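Local coordinates for protein meta cleavage compound hydrolase (Janthinobacterium, PDB 1J1I) that hydrolyses a carbon-carbon bond of the ring-opened meta-cleavage product in carbazole degradation, yielding anthranilate, at residues G24-R29 with G77-P82; M71-F76 with D89-H94. All coordinates share one frame; numbering follows the deposited sequence.

Contact 1 (G24-R29 with G77-P82)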
loop_
_atom_site.group_PDB
_atom_site.type_symbol
_atom_site.label_atom_id
_atom_site.label_comp_id
_atom_site.label_asym_id
_atom_site.label_seq_id
_atom_site.Cartn_x
_atom_site.Cartn_y
_atom_site.Cartn_z
ATOM N N GLY A 24 -30.873 3.094 -16.937
ATOM C CA GLY A 24 -31.687 1.966 -17.347
ATOM C C GLY A 24 -33.044 1.879 -16.672
ATOM O O GLY A 24 -33.555 0.785 -16.448
ATOM N N GLY A 25 -33.628 3.024 -16.340
ATOM C CA GLY A 25 -34.930 3.011 -15.697
ATOM C C GLY A 25 -34.893 3.463 -14.254
ATOM O O GLY A 25 -35.931 3.768 -13.672
ATOM N N VAL A 26 -33.701 3.501 -13.670
ATOM C CA VAL A 26 -33.557 3.940 -12.285
ATOM C C VAL A 26 -32.874 5.308 -12.235
ATOM O O VAL A 26 -31.687 5.423 -12.549
ATOM C CB VAL A 26 -32.718 2.926 -11.453
ATOM C CG1 VAL A 26 -32.578 3.417 -10.009
ATOM C CG2 VAL A 26 -33.386 1.553 -11.473
ATOM N N GLU A 27 -33.623 6.349 -11.867
ATOM C CA GLU A 27 -33.037 7.685 -11.766
ATOM C C GLU A 27 -31.938 7.555 -10.724
ATOM O O GLU A 27 -32.160 6.995 -9.650
ATOM C CB GLU A 27 -34.056 8.730 -11.290
ATOM C CG GLU A 27 -34.609 9.673 -12.367
ATOM C CD GLU A 27 -33.612 9.999 -13.475
ATOM O OE1 GLU A 27 -33.584 9.246 -14.460
ATOM O OE2 GLU A 27 -32.863 10.995 -13.362
ATOM N N THR A 28 -30.762 8.089 -11.035
ATOM C CA THR A 28 -29.619 7.971 -10.140
ATOM C C THR A 28 -28.957 9.307 -9.854
ATOM O O THR A 28 -28.775 10.127 -10.753
ATOM C CB THR A 28 -28.579 7.010 -10.753
ATOM O OG1 THR A 28 -29.229 5.786 -11.116
ATOM C CG2 THR A 28 -27.461 6.710 -9.761
ATOM N N ARG A 29 -28.603 9.519 -8.593
ATOM C CA ARG A 29 -27.953 10.749 -8.170
ATOM C C ARG A 29 -26.459 10.539 -8.006
ATOM O O ARG A 29 -26.023 9.534 -7.442
ATOM C CB ARG A 29 -28.536 11.221 -6.835
ATOM C CG ARG A 29 -27.847 12.444 -6.238
ATOM C CD ARG A 29 -27.154 12.094 -4.931
ATOM N NE ARG A 29 -26.774 13.287 -4.182
ATOM C CZ ARG A 29 -26.397 13.279 -2.908
ATOM N NH1 ARG A 29 -26.345 12.136 -2.236
ATOM N NH2 ARG A 29 -26.086 14.417 -2.302
ATOM N N GLY A 77 -29.314 7.084 -0.533
ATOM C CA GLY A 77 -29.225 8.513 -0.771
ATOM C C GLY A 77 -30.374 9.112 -1.557
ATOM O O GLY A 77 -31.531 9.021 -1.145
ATOM N N LYS A 78 -30.053 9.730 -2.692
ATOM C CA LYS A 78 -31.073 10.353 -3.525
ATOM C C LYS A 78 -31.405 9.537 -4.766
ATOM O O LYS A 78 -32.187 9.971 -5.611
ATOM C CB LYS A 78 -30.638 11.763 -3.930
ATOM C CG LYS A 78 -30.487 12.722 -2.755
ATOM C CD LYS A 78 -30.229 14.137 -3.236
ATOM C CE LYS A 78 -29.973 15.080 -2.070
ATOM N NZ LYS A 78 -29.702 16.471 -2.529
ATOM N N THR A 79 -30.802 8.359 -4.882
ATOM C CA THR A 79 -31.069 7.488 -6.018
ATOM C C THR A 79 -32.452 6.876 -5.830
ATOM O O THR A 79 -32.933 6.767 -4.702
ATOM C CB THR A 79 -29.986 6.392 -6.133
ATOM O OG1 THR A 79 -28.809 6.971 -6.704
ATOM C CG2 THR A 79 -30.453 5.237 -7.004
ATOM N N ALA A 80 -33.086 6.489 -6.933
ATOM C CA ALA A 80 -34.431 5.917 -6.908
ATOM C C ALA A 80 -34.584 4.683 -6.024
ATOM O O ALA A 80 -33.664 3.878 -5.872
ATOM C CB ALA A 80 -34.890 5.592 -8.333
ATOM N N LYS A 81 -35.771 4.544 -5.447
ATOM C CA LYS A 81 -36.066 3.430 -4.564
ATOM C C LYS A 81 -37.369 2.766 -4.991
ATOM O O LYS A 81 -38.394 2.902 -4.326
ATOM C CB LYS A 81 -36.161 3.951 -3.129
ATOM C CG LYS A 81 -34.921 4.739 -2.725
ATOM C CD LYS A 81 -35.059 5.418 -1.382
ATOM C CE LYS A 81 -33.767 6.148 -1.025
ATOM N NZ LYS A 81 -33.384 7.181 -2.030
ATOM N N PRO A 82 -37.343 2.039 -6.117
ATOM C CA PRO A 82 -38.546 1.367 -6.606
ATOM C C PRO A 82 -38.965 0.202 -5.715
ATOM O O PRO A 82 -38.179 -0.300 -4.909
ATOM C CB PRO A 82 -38.138 0.920 -8.007
ATOM C CG PRO A 82 -36.680 0.616 -7.838
ATOM C CD PRO A 82 -36.200 1.792 -7.013
#
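Glu27 and Arg29, at the start of strand 26-33, are tied to Ala80 and Thr79 of the loop 77-82 by two hydrogen bonds. Ala80 N gives its hydrogen to Glu27 O over 2.9 Å, a nearly straight bond that meets the carbonyl almost end-on. Arg29 N donates to the side-chain oxygen Thr79 OG1 at 3.2 Å, so a threonine hydroxyl stands in where a sheet partner would offer a carbonyl. Chi1 of Thr79, -77°, places OG1 where it can take the Arg29 N-H and also hydrogen-bond to Asp72 O. Lys81 NZ closes the loop on itself, donating to Gly77 O and Thr79 O.

Among apolar groups, Val26 turns CG1 anti to its backbone N (chi1 180°), which brings that methyl to 3.6 Å from Ala80 CB, with Thr79 CG2 farther off. Separately, Thr28 CG2 makes a van der Waals contact with Thr79 OG1 at 3.4 Å; Thr28 OG1 is hydrogen-bonded to His94 NE2.

The extended chain of Lys78 passes across that of Arg29, Lys78 CB 3.6 Å from Arg29 CB, and Lys78 CD rides over one face of the guanidinium near its rim. Lys78 NZ and Arg29 NE both form salt bridges with Glu18, whose carboxylate probably lets the two cations lie so close, while Arg29 NH1 bridges to Asp72 and Glu50. A leucine in place of this arginine would probably leave Asp72 and Glu50 without this countercharge, Glu18 with only Lys78 of the pair, and the Lys78 chain without the flat group it crosses.

In the alpha/beta hydrolase fold, this holds the loop after strand 67-71 against strand 26-33; strand 17-23 lies antiparallel beside the latter, with backbone hydrogen bonding between Val21 and Thr28, and helix 88-101 meets Val26, Thr28 and Thr79 through His94 and Phe98.

Contact 2 (M71-F76 with D89-H94)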
loop_
_atom_site.group_PDB
_atom_site.type_symbol
_atom_site.label_atom_id
_atom_site.label_comp_id
_atom_site.label_asym_id
_atom_site.label_seq_id
_atom_site.Cartn_x
_atom_site.Cartn_y
_atom_site.Cartn_z
ATOM N N MET A 71 -21.404 7.960 -7.059
ATOM C CA MET A 71 -22.768 7.482 -7.307
ATOM C C MET A 71 -23.493 6.871 -6.111
ATOM O O MET A 71 -22.924 6.062 -5.387
ATOM C CB MET A 71 -22.729 6.435 -8.428
ATOM C CG MET A 71 -24.084 5.842 -8.830
ATOM S SD MET A 71 -23.924 4.188 -9.593
ATOM C CE MET A 71 -24.085 3.140 -8.117
ATOM N N ASP A 72 -24.756 7.253 -5.918
ATOM C CA ASP A 72 -25.563 6.670 -4.848
ATOM C C ASP A 72 -26.111 5.352 -5.383
ATOM O O ASP A 72 -26.694 5.311 -6.472
ATOM C CB ASP A 72 -26.742 7.578 -4.477
ATOM C CG ASP A 72 -26.353 8.689 -3.524
ATOM O OD1 ASP A 72 -25.159 8.785 -3.150
ATOM O OD2 ASP A 72 -27.256 9.468 -3.150
ATOM N N MET A 73 -25.917 4.272 -4.634
ATOM C CA MET A 73 -26.419 2.976 -5.063
ATOM C C MET A 73 -27.941 2.912 -5.034
ATOM O O MET A 73 -28.607 3.708 -4.372
ATOM C CB MET A 73 -25.882 1.856 -4.168
ATOM C CG MET A 73 -24.391 1.563 -4.327
ATOM S SD MET A 73 -23.914 0.105 -3.382
ATOM C CE MET A 73 -23.786 0.808 -1.737
ATOM N N LEU A 74 -28.470 1.944 -5.766
ATOM C CA LEU A 74 -29.901 1.686 -5.832
ATOM C C LEU A 74 -30.444 1.596 -4.406
ATOM O O LEU A 74 -29.933 0.824 -3.592
ATOM C CB LEU A 74 -30.131 0.354 -6.549
ATOM C CG LEU A 74 -31.535 -0.248 -6.624
ATOM C CD1 LEU A 74 -32.432 0.613 -7.503
ATOM C CD2 LEU A 74 -31.423 -1.663 -7.190
ATOM N N GLY A 75 -31.468 2.391 -4.111
ATOM C CA GLY A 75 -32.072 2.371 -2.787
ATOM C C GLY A 75 -31.430 3.252 -1.728
ATOM O O GLY A 75 -31.945 3.346 -0.613
ATOM N N PHE A 76 -30.311 3.895 -2.056
ATOM C CA PHE A 76 -29.625 4.756 -1.094
ATOM C C PHE A 76 -29.609 6.224 -1.505
ATOM O O PHE A 76 -29.839 6.561 -2.669
ATOM C CB PHE A 76 -28.164 4.308 -0.898
ATOM C CG PHE A 76 -28.011 2.999 -0.169
ATOM C CD1 PHE A 76 -28.296 1.793 -0.796
ATOM C CD2 PHE A 76 -27.571 2.980 1.151
ATOM C CE1 PHE A 76 -28.147 0.582 -0.117
ATOM C CE2 PHE A 76 -27.418 1.775 1.840
ATOM C CZ PHE A 76 -27.707 0.575 1.203
ATOM N N ASP A 89 -27.553 -8.758 -6.880
ATOM C CA ASP A 89 -27.607 -8.824 -8.332
ATOM C C ASP A 89 -28.186 -7.520 -8.893
ATOM O O ASP A 89 -27.711 -6.999 -9.906
ATOM C CB ASP A 89 -28.480 -10.002 -8.757
ATOM C CG ASP A 89 -28.099 -11.292 -8.050
ATOM O OD1 ASP A 89 -28.078 -11.319 -6.790
ATOM O OD2 ASP A 89 -27.825 -12.282 -8.762
ATOM N N ARG A 90 -29.203 -6.993 -8.218
ATOM C CA ARG A 90 -29.858 -5.758 -8.645
ATOM C C ARG A 90 -28.932 -4.543 -8.515
ATOM O O ARG A 90 -28.950 -3.651 -9.365
ATOM C CB ARG A 90 -31.140 -5.547 -7.833
ATOM C CG ARG A 90 -32.207 -4.738 -8.544
ATOM C CD ARG A 90 -32.507 -5.307 -9.926
ATOM N NE ARG A 90 -33.697 -4.706 -10.517
ATOM C CZ ARG A 90 -34.939 -4.977 -10.125
ATOM N NH1 ARG A 90 -35.152 -5.843 -9.141
ATOM N NH2 ARG A 90 -35.966 -4.382 -10.714
ATOM N N ARG A 91 -28.124 -4.499 -7.458
ATOM C CA ARG A 91 -27.192 -3.387 -7.287
ATOM C C ARG A 91 -26.097 -3.451 -8.354
ATOM O O ARG A 91 -25.656 -2.420 -8.867
ATOM C CB ARG A 91 -26.556 -3.407 -5.892
ATOM C CG ARG A 91 -27.423 -2.812 -4.784
ATOM C CD ARG A 91 -26.682 -2.820 -3.443
ATOM N NE ARG A 91 -26.512 -4.179 -2.933
ATOM C CZ ARG A 91 -27.456 -4.861 -2.291
ATOM N NH1 ARG A 91 -28.642 -4.308 -2.071
ATOM N NH2 ARG A 91 -27.222 -6.101 -1.884
ATOM N N ILE A 92 -25.659 -4.659 -8.686
ATOM C CA ILE A 92 -24.632 -4.826 -9.711
ATOM C C ILE A 92 -25.171 -4.329 -11.052
ATOM O O ILE A 92 -24.504 -3.565 -11.757
ATOM C CB ILE A 92 -24.208 -6.308 -9.843
ATOM C CG1 ILE A 92 -23.456 -6.737 -8.575
ATOM C CG2 ILE A 92 -23.332 -6.498 -11.089
ATOM C CD1 ILE A 92 -23.163 -8.224 -8.500
ATOM N N ARG A 93 -26.383 -4.760 -11.394
ATOM C CA ARG A 93 -27.007 -4.348 -12.647
ATOM C C ARG A 93 -27.158 -2.834 -12.680
ATOM O O ARG A 93 -26.930 -2.199 -13.712
ATOM C CB ARG A 93 -28.389 -4.987 -12.804
ATOM C CG ARG A 93 -29.074 -4.639 -14.124
ATOM C CD ARG A 93 -30.573 -4.884 -14.052
ATOM N NE ARG A 93 -30.890 -6.240 -13.615
ATOM C CZ ARG A 93 -32.120 -6.673 -13.353
ATOM N NH1 ARG A 93 -32.314 -7.925 -12.959
ATOM N NH2 ARG A 93 -33.156 -5.853 -13.482
ATOM N N HIS A 94 -27.546 -2.256 -11.545
ATOM C CA HIS A 94 -27.720 -0.813 -11.475
ATOM C C HIS A 94 -26.420 -0.083 -11.794
ATOM O O HIS A 94 -26.412 0.855 -12.588
ATOM C CB HIS A 94 -28.218 -0.379 -10.090
ATOM C CG HIS A 94 -28.220 1.106 -9.898
ATOM N ND1 HIS A 94 -27.392 1.742 -8.999
ATOM C CD2 HIS A 94 -28.923 2.086 -10.516
ATOM C CE1 HIS A 94 -27.584 3.047 -9.069
ATOM N NE2 HIS A 94 -28.510 3.283 -9.984
HETATM O O HOH W 1 -29.807 -1.655 -2.172
#
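Leu74 O takes a hydrogen from a water at 2.9 Å, and that water in turn accepts one from Arg91 NH1, lying in the plane at the edge of the guanidinium. This bridge ties a type II beta turn, Met73 to Phe76, to helix 88-101 of the alpha/beta hydrolase fold; Phe76 N to Met73 O closes the turn. Gln88 holds Arg91 NE, steadying the arginine from within its own helix.

Leu74 straddles the helix side chains. Its CB sits over one face of the His94 ring, 4.2 Å from the centroid, a CH-pi contact, while CD2 reaches Arg90 CG at 3.5 Å. Met71 approaches the same ring obliquely: its chain bends at chi3 (91°), carrying CE to 3.6 Å from His94 CE1. The Thr28 hydroxyl, bonded to NE2 of the ring, probably limits how the imidazole can turn.

Met73 packs against Met115 and Thr119 of helix 114-126, and its side chain is about 7 Å from that of Ser114, the probable nucleophile. Across to the helix, Met73 SD rests 4.0 Å from Arg91 CD.

Contacts 1 and 2 have centres 8 Å apart, on the same side of the chain's centre, and their segments alternate: 24-29, 71-76, 77-82, then 89-94. Segments 71-76 and 77-82 run on without a break from the end of strand 67-71 through the loop toward helix 88-101. Contact 1 fastens the later piece to strand 26-33, contact 2 the earlier piece to the helix. Side chains of contact 1, one from the strand and one from the loop, bond to atoms of contact 2. The loop is thus held between sheet and helix, its contact 2 end lying nearer the probable catalytic Ser114.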